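Local coordinates for protein aminomethyltransferase (Bartonella henselae, PDB 3GIR) that is an aminomethyltransferase by name, a two-domain protein with a large alpha/beta domain and a C-terminal barrel domain, at residues A[95-100]-A[154-159]. Numbering follows the deposited sequence.
Sequences VEFLSY and AELEKR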
loop_
_atom_site.group_PDB
_atom_site.type_symbol
_atom_site.label_atom_id
_atom_site.label_comp_id
_atom_site.label_asym_id
_atom_site.label_seq_id
_atom_site.Cartn_x
_atom_site.Cartn_y
_atom_site.Cartn_z
ATOM N N VAL A 95 15.363 12.410 -13.550
ATOM C CA VAL A 95 14.091 13.147 -13.694
ATOM C C VAL A 95 13.322 12.827 -14.975
ATOM O O VAL A 95 12.104 12.588 -14.959
ATOM C CB VAL A 95 14.312 14.693 -13.581
ATOM C CG1 VAL A 95 13.060 15.529 -14.000
ATOM C CG2 VAL A 95 14.777 15.043 -12.147
ATOM N N GLU A 96 14.000 12.861 -16.121
ATOM C CA GLU A 96 13.386 12.570 -17.363
ATOM C C GLU A 96 12.961 11.079 -17.479
ATOM O O GLU A 96 11.904 10.750 -17.959
ATOM C CB GLU A 96 14.399 12.916 -18.470
ATOM C CG GLU A 96 14.695 14.389 -18.519
ATOM C CD GLU A 96 15.757 14.959 -17.551
ATOM O OE1 GLU A 96 16.395 14.240 -16.718
ATOM O OE2 GLU A 96 15.930 16.221 -17.608
ATOM N N PHE A 97 13.784 10.189 -16.970
ATOM C CA PHE A 97 13.429 8.803 -16.966
ATOM C C PHE A 97 12.111 8.568 -16.169
ATOM O O PHE A 97 11.173 7.873 -16.633
ATOM C CB PHE A 97 14.544 7.981 -16.395
ATOM C CG PHE A 97 14.093 6.606 -15.979
ATOM C CD1 PHE A 97 13.468 5.722 -16.868
ATOM C CD2 PHE A 97 14.269 6.214 -14.655
ATOM C CE1 PHE A 97 13.041 4.504 -16.431
ATOM C CE2 PHE A 97 13.751 5.009 -14.219
ATOM C CZ PHE A 97 13.181 4.157 -15.084
ATOM N N LEU A 98 12.047 9.150 -14.975
ATOM C CA LEU A 98 10.890 8.951 -14.088
ATOM C C LEU A 98 9.626 9.504 -14.671
ATOM O O LEU A 98 8.569 8.891 -14.545
ATOM C CB LEU A 98 11.173 9.429 -12.643
ATOM C CG LEU A 98 12.134 8.481 -11.921
ATOM C CD1 LEU A 98 12.643 9.258 -10.684
ATOM C CD2 LEU A 98 11.450 7.144 -11.521
ATOM N N SER A 99 9.735 10.641 -15.360
ATOM C CA SER A 99 8.533 11.235 -15.987
ATOM C C SER A 99 8.061 10.491 -17.224
ATOM O O SER A 99 6.948 10.679 -17.655
ATOM C CB SER A 99 8.818 12.708 -16.314
ATOM O OG SER A 99 9.310 13.392 -15.215
ATOM N N TYR A 100 8.888 9.629 -17.773
ATOM C CA TYR A 100 8.468 8.687 -18.807
ATOM C C TYR A 100 7.936 7.383 -18.238
ATOM O O TYR A 100 6.884 6.863 -18.633
ATOM C CB TYR A 100 9.638 8.425 -19.716
ATOM C CG TYR A 100 9.399 7.306 -20.691
ATOM C CD1 TYR A 100 8.454 7.431 -21.703
ATOM C CD2 TYR A 100 10.096 6.129 -20.618
ATOM C CE1 TYR A 100 8.216 6.408 -22.580
ATOM C CE2 TYR A 100 9.890 5.103 -21.522
ATOM C CZ TYR A 100 8.934 5.273 -22.534
ATOM O OH TYR A 100 8.656 4.258 -23.408
ATOM N N ALA A 154 12.471 -5.231 -13.583
ATOM C CA ALA A 154 12.774 -5.557 -14.989
ATOM C C ALA A 154 12.155 -4.533 -15.949
ATOM O O ALA A 154 12.803 -4.098 -16.902
ATOM C CB ALA A 154 12.338 -6.957 -15.286
ATOM N N GLU A 155 10.936 -4.119 -15.659
ATOM C CA GLU A 155 10.249 -3.177 -16.495
ATOM C C GLU A 155 10.839 -1.768 -16.390
ATOM O O GLU A 155 11.013 -1.061 -17.419
ATOM C CB GLU A 155 8.747 -3.185 -16.230
ATOM C CG GLU A 155 7.985 -2.189 -17.114
ATOM C CD GLU A 155 8.024 -2.543 -18.638
ATOM O OE1 GLU A 155 8.176 -3.751 -18.976
ATOM O OE2 GLU A 155 7.948 -1.554 -19.429
ATOM N N LEU A 156 11.228 -1.352 -15.181
ATOM C CA LEU A 156 11.862 -0.040 -15.034
ATOM C C LEU A 156 13.188 0.031 -15.796
ATOM O O LEU A 156 13.483 1.004 -16.424
ATOM C CB LEU A 156 12.070 0.245 -13.525
ATOM C CG LEU A 156 10.791 0.666 -12.782
ATOM C CD1 LEU A 156 10.979 0.560 -11.259
ATOM C CD2 LEU A 156 10.325 2.085 -13.079
ATOM N N GLU A 157 13.948 -1.052 -15.712
ATOM C CA GLU A 157 15.245 -1.195 -16.404
ATOM C C GLU A 157 15.042 -1.066 -17.919
ATOM O O GLU A 157 15.794 -0.370 -18.607
ATOM C CB GLU A 157 15.833 -2.569 -16.095
ATOM C CG GLU A 157 17.229 -2.626 -15.909
ATOM C CD GLU A 157 17.736 -4.007 -15.471
ATOM O OE1 GLU A 157 18.791 -3.980 -14.848
ATOM O OE2 GLU A 157 17.108 -5.082 -15.766
ATOM N N LYS A 158 13.994 -1.680 -18.470
ATOM C CA LYS A 158 13.732 -1.519 -19.894
ATOM C C LYS A 158 13.305 -0.100 -20.234
ATOM O O LYS A 158 13.690 0.439 -21.244
ATOM C CB LYS A 158 12.662 -2.509 -20.386
ATOM C CG LYS A 158 13.034 -3.985 -20.252
ATOM C CD LYS A 158 11.832 -4.851 -20.608
ATOM C CE LYS A 158 12.180 -6.287 -20.351
ATOM N NZ LYS A 158 11.002 -7.221 -20.295
ATOM N N ARG A 159 12.458 0.526 -19.430
ATOM C CA ARG A 159 12.064 1.933 -19.701
ATOM C C ARG A 159 13.226 2.923 -19.544
ATOM O O ARG A 159 13.158 4.066 -20.058
ATOM C CB ARG A 159 10.862 2.327 -18.784
ATOM C CG ARG A 159 9.591 1.550 -19.115
ATOM C CD ARG A 159 8.365 1.897 -18.252
ATOM N NE ARG A 159 7.347 0.882 -18.473
ATOM C CZ ARG A 159 6.091 0.939 -18.080
ATOM N NH1 ARG A 159 5.605 2.021 -17.468
ATOM N NH2 ARG A 159 5.356 -0.126 -18.313
#
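Phe-97 and Arg-159 mark where the segments 95-100 and 154-159, from helices 94-101 and 149-159, come nearest, their CA atoms 7.5 Å apart; the segment axes pass at 10.5 Å, with N-to-C directions 119° apart. From the first helix two aromatic rings reach across to the C-terminal turn of the second. In both, CG lies anti to the backbone N (chi1 163° for Phe-97), which brings the ring end close to the other helix. The far end of the Phe-97 ring meets the backbone obliquely: CZ is 3.4 Å from Leu-156 O, and CE1 3.5 Å from Arg-159 C. CZ also touches the Leu-156 methyl CD2 at 4.1 Å, the side chains crossing nearly at right angles. Arg-159 CB sits in the plane of the Phe-97 ring, at its edge, and Arg-159 O lies at the Tyr-100 ring edge, 3.7 Å from CE2. Beyond CB, the extended arginine leads away, and its NE donates in the guanidinium plane to the anti lone pair of Glu-155 OE2 (2.7 Å). NH2 bonds to the carbonyl of Leu-120, and Tyr-293 adds a cation-pi contact. Both helices pack against the sheet containing strands 114-120 and 139-144. Ring packing on the helix end is thus supplemented by the Arg-159 NH1 bond to Ala-101 O, just past the first segment, while the buried arginine's charge is probably offset in part by Glu-155, one turn earlier.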